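Local coordinates for L protein (CAS virus, PDB 5MV0), which probably supplies, through this N-terminal domain, the cap-snatching endonuclease activity that provides primers for viral transcription, at residues E65-L68 with N69-I72; T91-R94 with A95-T98; S172-S175 with S176-I179. All blocks are in the same frame, centred on the assembly; numbering follows the deposited sequence.

Interaction 1 (E65-L68 with N69-I72); sequences EISL and NMVI. With PO4 (phosphate ion), chain F.
The side-chain amide of Asn69, the one flat group that carries this contact, works with the hydroxyl of Ser67 to hold a phosphate ion. At one end of the amide, ND2 donates to phosphate O4 at 2.8 Å and weakly to O2; at the other, OD1 accepts from Phe82 N. Ser67 OG gives a hydrogen bond to phosphate O3, also 2.8 Å long. His84 ND1 and Ser119 OG of the second subunit complete the site. The same Ser67 oxygen caps helix 68-73: its chi1 of 63° swings OG between the backbone N and the carbonyl carbon, where Met70 N reaches it at 3.3 Å. A capping box results, its return bond a weak one from Ser67 N to Met70 SD at 3.6 Å. Met70 runs extended past Ser67, bringing CE within 3.5 Å of phosphate O3. Below the cap, the first helical bonds, Val71 N to Ser67 O and Ile72 N to Leu68 O, are both 2.9 Å. The side chains of Ile66 and Val71 cross at about a right angle, with Ile66 CD1 3.7 Å from Val71 CG2, on the side that packs against Tyr90 of strand 89-93. Ser67 OG thus serves as both donor and acceptor, and the negative ion, probably from the crystallisation liquor, sits near the helix N-terminus, where the helix dipole would be expected to favour it.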
loop_
_atom_site.group_PDB
_atom_site.type_symbol
_atom_site.label_atom_id
_atom_site.label_comp_id
_atom_site.label_asym_id
_atom_site.label_seq_id
_atom_site.Cartn_x
_atom_site.Cartn_y
_atom_site.Cartn_z
ATOM N N GLU B 65 17.815 0.696 9.614
ATOM C CA GLU B 65 18.804 -0.257 10.107
ATOM C C GLU B 65 20.000 0.452 10.735
ATOM O O GLU B 65 21.154 0.093 10.498
ATOM C CB GLU B 65 19.240 -1.214 8.991
ATOM C CG GLU B 65 18.062 -1.987 8.418
ATOM C CD GLU B 65 18.462 -3.092 7.463
ATOM O OE1 GLU B 65 19.606 -3.089 6.970
ATOM O OE2 GLU B 65 17.617 -3.970 7.208
ATOM N N ILE B 66 19.732 1.483 11.537
ATOM C CA ILE B 66 20.812 2.050 12.327
ATOM C C ILE B 66 21.218 1.050 13.406
ATOM O O ILE B 66 20.419 0.215 13.863
ATOM C CB ILE B 66 20.436 3.413 12.938
ATOM C CG1 ILE B 66 19.315 3.269 13.966
ATOM C CG2 ILE B 66 20.061 4.417 11.837
ATOM C CD1 ILE B 66 19.043 4.556 14.711
ATOM N N SER B 67 22.474 1.130 13.817
ATOM C CA SER B 67 23.023 0.187 14.769
ATOM C C SER B 67 22.771 0.662 16.198
ATOM O O SER B 67 22.361 1.795 16.446
ATOM C CB SER B 67 24.524 0.020 14.535
ATOM O OG SER B 67 25.169 1.250 14.772
ATOM N N LEU B 68 23.063 -0.221 17.149
ATOM C CA LEU B 68 23.026 0.177 18.552
ATOM C C LEU B 68 23.943 1.365 18.812
ATOM O O LEU B 68 23.555 2.323 19.492
ATOM C CB LEU B 68 23.420 -1.009 19.426
ATOM C CG LEU B 68 23.560 -0.715 20.913
ATOM C CD1 LEU B 68 22.216 -0.326 21.454
ATOM C CD2 LEU B 68 24.101 -1.959 21.604
ATOM N N ASN B 69 25.162 1.331 18.265
ATOM C CA ASN B 69 26.090 2.442 18.460
ATOM C C ASN B 69 25.481 3.762 17.998
ATOM O O ASN B 69 25.652 4.797 18.656
ATOM C CB ASN B 69 27.404 2.160 17.731
ATOM C CG ASN B 69 28.350 1.281 18.544
ATOM O OD1 ASN B 69 28.466 1.436 19.757
ATOM N ND2 ASN B 69 29.021 0.352 17.878
ATOM N N MET B 70 24.740 3.743 16.884
ATOM C CA MET B 70 24.110 4.964 16.384
ATOM C C MET B 70 22.933 5.381 17.247
ATOM O O MET B 70 22.661 6.578 17.392
ATOM C CB MET B 70 23.640 4.771 14.942
ATOM C CG MET B 70 24.758 4.483 13.973
ATOM S SD MET B 70 24.107 4.001 12.354
ATOM C CE MET B 70 25.514 3.148 11.685
ATOM N N VAL B 71 22.197 4.413 17.792
ATOM C CA VAL B 71 21.135 4.754 18.726
ATOM C C VAL B 71 21.717 5.478 19.932
ATOM O O VAL B 71 21.215 6.524 20.355
ATOM C CB VAL B 71 20.361 3.492 19.142
ATOM C CG1 VAL B 71 19.363 3.823 20.264
ATOM C CG2 VAL B 71 19.634 2.912 17.930
ATOM N N ILE B 72 22.797 4.937 20.490
ATOM C CA ILE B 72 23.380 5.546 21.676
ATOM C C ILE B 72 24.004 6.893 21.338
ATOM O O ILE B 72 23.961 7.824 22.155
ATOM C CB ILE B 72 24.375 4.565 22.315
ATOM C CG1 ILE B 72 23.598 3.347 22.827
ATOM C CG2 ILE B 72 25.125 5.224 23.466
ATOM C CD1 ILE B 72 24.464 2.136 23.111
HETATM P P PO4 F . 28.470 0.015 14.220
HETATM O O1 PO4 F . 29.482 -0.727 13.388
HETATM O O2 PO4 F . 27.701 -0.966 15.074
HETATM O O3 PO4 F . 27.548 0.852 13.379
HETATM O O4 PO4 F . 29.216 0.963 15.124
#

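Interaction 2 (T91-R94 with A95-T98)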
loop_
_atom_site.group_PDB
_atom_site.type_symbol
_atom_site.label_atom_id
_atom_site.label_comp_id
_atom_site.label_asym_id
_atom_site.label_seq_id
_atom_site.Cartn_x
_atom_site.Cartn_y
_atom_site.Cartn_z
ATOM N N THR B 91 13.500 3.297 20.762
ATOM C CA THR B 91 13.129 4.684 20.989
ATOM C C THR B 91 14.052 5.265 22.052
ATOM O O THR B 91 14.561 4.544 22.916
ATOM C CB THR B 91 11.653 4.836 21.390
ATOM O OG1 THR B 91 11.266 6.210 21.244
ATOM C CG2 THR B 91 11.419 4.390 22.828
ATOM N N ILE B 92 14.301 6.568 21.947
ATOM C CA ILE B 92 15.078 7.318 22.925
ATOM C C ILE B 92 14.142 8.309 23.594
ATOM O O ILE B 92 13.643 9.245 22.952
ATOM C CB ILE B 92 16.268 8.035 22.281
ATOM C CG1 ILE B 92 17.175 7.013 21.609
ATOM C CG2 ILE B 92 17.026 8.851 23.337
ATOM C CD1 ILE B 92 18.140 7.617 20.657
ATOM N N ASP B 93 13.899 8.104 24.881
ATOM C CA ASP B 93 13.086 9.008 25.686
ATOM C C ASP B 93 14.053 9.870 26.492
ATOM O O ASP B 93 14.537 9.455 27.547
ATOM C CB ASP B 93 12.144 8.217 26.582
ATOM C CG ASP B 93 11.184 9.099 27.356
ATOM O OD1 ASP B 93 11.379 10.333 27.396
ATOM O OD2 ASP B 93 10.233 8.542 27.945
ATOM N N ARG B 94 14.355 11.066 25.986
ATOM C CA ARG B 94 15.299 11.927 26.691
ATOM C C ARG B 94 14.679 12.524 27.942
ATOM O O ARG B 94 15.403 12.880 28.879
ATOM C CB ARG B 94 15.809 13.028 25.763
ATOM C CG ARG B 94 16.574 12.466 24.591
ATOM C CD ARG B 94 17.210 13.529 23.729
ATOM N NE ARG B 94 17.866 12.910 22.580
ATOM C CZ ARG B 94 17.235 12.540 21.470
ATOM N NH1 ARG B 94 15.925 12.733 21.349
ATOM N NH2 ARG B 94 17.911 11.972 20.479
ATOM N N ALA B 95 13.350 12.641 27.973
ATOM C CA ALA B 95 12.672 13.101 29.179
ATOM C C ALA B 95 12.921 12.146 30.339
ATOM O O ALA B 95 13.319 12.566 31.432
ATOM C CB ALA B 95 11.174 13.244 28.912
ATOM N N ASN B 96 12.702 10.854 30.113
ATOM C CA ASN B 96 12.870 9.827 31.130
ATOM C C ASN B 96 14.254 9.198 31.126
ATOM O O ASN B 96 14.467 8.220 31.845
ATOM C CB ASN B 96 11.813 8.732 30.951
ATOM C CG ASN B 96 10.419 9.201 31.320
ATOM O OD1 ASN B 96 10.246 10.049 32.202
ATOM N ND2 ASN B 96 9.415 8.645 30.652
ATOM N N MET B 97 15.190 9.730 30.338
ATOM C CA MET B 97 16.532 9.163 30.204
ATOM C C MET B 97 16.466 7.648 30.027
ATOM O O MET B 97 17.071 6.877 30.779
ATOM C CB MET B 97 17.391 9.529 31.409
ATOM C CG MET B 97 17.230 10.966 31.841
ATOM S SD MET B 97 18.578 11.963 31.229
ATOM C CE MET B 97 19.923 11.220 32.132
ATOM N N THR B 98 15.687 7.218 29.037
ATOM C CA THR B 98 15.434 5.802 28.811
ATOM C C THR B 98 15.599 5.484 27.331
ATOM O O THR B 98 15.129 6.241 26.472
ATOM C CB THR B 98 14.030 5.407 29.280
ATOM O OG1 THR B 98 13.888 5.699 30.677
ATOM C CG2 THR B 98 13.794 3.916 29.062
#
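Asn96 N reaches Asp93 OD1 from above the carboxylate rather than along its rim, lying 71° out of the carboxylate plane at a distance of 3.1 Å. The other carboxylate oxygen turns to the same residue's side chain: Asn96 ND2 lies 2.8 Å from Asp93 OD2, though the bond is weak because its hydrogen points poorly at the acceptor. The amide and carboxylate planes stand 53° apart, so the two groups meet twisted rather than flat. Asp93 sends CG anti to its own N (chi1 -175°), which carries the carboxylate over the turn and brings OD1 to 3.3 Å from Ala95 CB. Beneath this, Asp93 and Thr98 form an antiparallel hydrogen-bonded pair, with Asp93 N bonded to Thr98 O at 2.7 Å and Thr98 N bonded to Asp93 O at 2.9 Å. The pair closes the β-hairpin between strands 89-93 and 98-106 of the central mixed sheet, and the four residues from Arg94 to Met97 make its loop. Met97 and Thr98 both face Asp93, a G1 β bulge in which Met97 takes the left-handed helical conformation. A weak bond from Met97 N to Arg94 O, 3.5 Å long, spans the loop. On the returning side, Thr98 OG1 donates back to Asn96 O at 2.8 Å, approaching from above the carbonyl plane and tying the bulge to the loop. Arg94 turns away from the turn: its extended chain lays one face of the guanidinium over Ile92 CG2, and NH2 bonds to Arg74 O. The backbone of Met97 is hydrogen-bonded to that of Leu137, on the strand next to 98-106 in the sheet, and its side chain rests on Trp136, while Thr98 packs against Leu137 and Asn139.

Interaction 3 (S172-S175 with S176-I179)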
loop_
_atom_site.group_PDB
_atom_site.type_symbol
_atom_site.label_atom_id
_atom_site.label_comp_id
_atom_site.label_asym_id
_atom_site.label_seq_id
_atom_site.Cartn_x
_atom_site.Cartn_y
_atom_site.Cartn_z
ATOM N N SER B 172 10.756 -27.817 -6.199
ATOM C CA SER B 172 12.057 -28.347 -6.584
ATOM C C SER B 172 13.062 -27.985 -5.502
ATOM O O SER B 172 13.066 -26.847 -5.019
ATOM C CB SER B 172 12.512 -27.776 -7.933
ATOM O OG SER B 172 13.913 -27.937 -8.105
ATOM N N ASP B 173 13.917 -28.948 -5.121
ATOM C CA ASP B 173 14.889 -28.662 -4.067
ATOM C C ASP B 173 16.008 -27.737 -4.532
ATOM O O ASP B 173 16.910 -27.452 -3.745
ATOM C CB ASP B 173 15.469 -29.960 -3.477
ATOM C CG ASP B 173 16.401 -30.719 -4.440
ATOM O OD1 ASP B 173 16.980 -30.132 -5.387
ATOM O OD2 ASP B 173 16.596 -31.940 -4.197
ATOM N N LYS B 174 15.898 -27.237 -5.761
ATOM C CA LYS B 174 16.802 -26.207 -6.264
ATOM C C LYS B 174 16.596 -24.915 -5.403
ATOM O O LYS B 174 17.467 -24.100 -5.320
ATOM C CB LYS B 174 16.675 -25.923 -7.775
ATOM C CG LYS B 174 17.830 -26.474 -8.632
ATOM C CD LYS B 174 18.581 -25.434 -9.538
ATOM C CE LYS B 174 20.127 -25.420 -9.375
ATOM N NZ LYS B 174 21.060 -24.351 -9.830
ATOM N N SER B 175 15.432 -24.773 -4.770
ATOM C CA SER B 175 15.175 -23.670 -3.854
ATOM C C SER B 175 16.096 -23.694 -2.644
ATOM O O SER B 175 16.205 -22.671 -1.956
ATOM C CB SER B 175 13.715 -23.716 -3.414
ATOM O OG SER B 175 13.470 -24.897 -2.687
ATOM N N SER B 176 16.795 -24.816 -2.395
ATOM C CA SER B 176 17.763 -24.887 -1.299
ATOM C C SER B 176 18.859 -23.835 -1.409
ATOM O O SER B 176 19.476 -23.491 -0.394
ATOM C CB SER B 176 18.429 -26.277 -1.231
ATOM O OG SER B 176 17.474 -27.312 -1.104
ATOM N N GLN B 177 19.146 -23.345 -2.611
ATOM C CA GLN B 177 20.123 -22.272 -2.759
ATOM C C GLN B 177 19.591 -20.931 -2.279
ATOM O O GLN B 177 20.374 -19.990 -2.117
ATOM C CB GLN B 177 20.543 -22.152 -4.220
ATOM C CG GLN B 177 21.244 -23.393 -4.739
ATOM C CD GLN B 177 21.403 -23.364 -6.234
ATOM O OE1 GLN B 177 20.977 -24.282 -6.929
ATOM N NE2 GLN B 177 22.018 -22.314 -6.736
ATOM N N TRP B 178 18.286 -20.829 -2.061
ATOM C CA TRP B 178 17.640 -19.602 -1.622
ATOM C C TRP B 178 17.258 -19.602 -0.150
ATOM O O TRP B 178 17.133 -18.523 0.436
ATOM C CB TRP B 178 16.367 -19.355 -2.442
ATOM C CG TRP B 178 16.626 -19.031 -3.875
ATOM C CD1 TRP B 178 16.925 -19.909 -4.877
ATOM C CD2 TRP B 178 16.593 -17.732 -4.475
ATOM N NE1 TRP B 178 17.085 -19.230 -6.064
ATOM C CE2 TRP B 178 16.885 -17.894 -5.842
ATOM C CE3 TRP B 178 16.348 -16.449 -3.985
ATOM C CZ2 TRP B 178 16.933 -16.825 -6.723
ATOM C CZ3 TRP B 178 16.386 -15.386 -4.864
ATOM C CH2 TRP B 178 16.679 -15.580 -6.218
ATOM N N ILE B 179 17.060 -20.768 0.461
ATOM C CA ILE B 179 16.569 -20.836 1.834
ATOM C C ILE B 179 17.257 -21.995 2.547
ATOM O O ILE B 179 17.463 -23.065 1.964
ATOM C CB ILE B 179 15.026 -20.960 1.854
ATOM C CG1 ILE B 179 14.481 -20.842 3.290
ATOM C CG2 ILE B 179 14.559 -22.252 1.142
ATOM C CD1 ILE B 179 12.941 -20.745 3.353
#
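Ser176, Gln177 and Trp178 each donate their backbone N to the carbonyl three residues earlier, on Asp173, Lys174 and Ser175 in turn, the shortest of these bonds running 2.8 Å from Trp178 N to Ser175 O. This is a short 3-10 helix (173-177), which lies between helices 155-170 and 181-192 and begins with an ST turn, Ser172 OG accepting from Lys174 N. Asp173 O is gripped twice by one residue: besides the backbone N of Ser176, it takes the hydroxyl, Ser176 OG donating at 2.7 Å in the carbonyl plane on a lone pair. A chi1 of -56° sets that OG beside its own backbone N, so both donors reach back to the same oxygen. Ser175, buried beneath the turn, sends OG to Leu169 O at the end of the preceding helix and packs on Tyr35. As the 3-10 segment ends, Trp178 turns its indole to helix 34-57, meeting Tyr35 edge-to-face and Met39. The ring also forms a cation-pi contact with Lys26 of the second subunit, whose Lys64 bonds to Ser176 O, so the turn belongs to the subunit interface. Ser175 O lies near the plane of the indole at its edge. A weak bond from Ile179 N also falls on Ser175 O, and Ile179 CG2 lies 3.5 Å from that oxygen.

Interactions 1 and 2 belong to neighbouring elements and touch, Ile92 CD1 lying 3.3 Å from Val71 O where helix 68-73 packs on strand 89-93. Interaction 1 is largely buried, and its apolar side chains pack against strand 89-93 and helix 127-133 while its polar cap faces an anion; interaction 2 lies at the surface, where a carboxylate and backbone amides shape a hairpin loop. Interaction 3, partly buried, stands apart from both, its centre about 34 Å from that of interaction 1 and 45 Å from that of interaction 2, among the helices rather than on the sheet. Interactions 1 and 3 both meet the second subunit, whereas no other chain of the assembly touches 91-98.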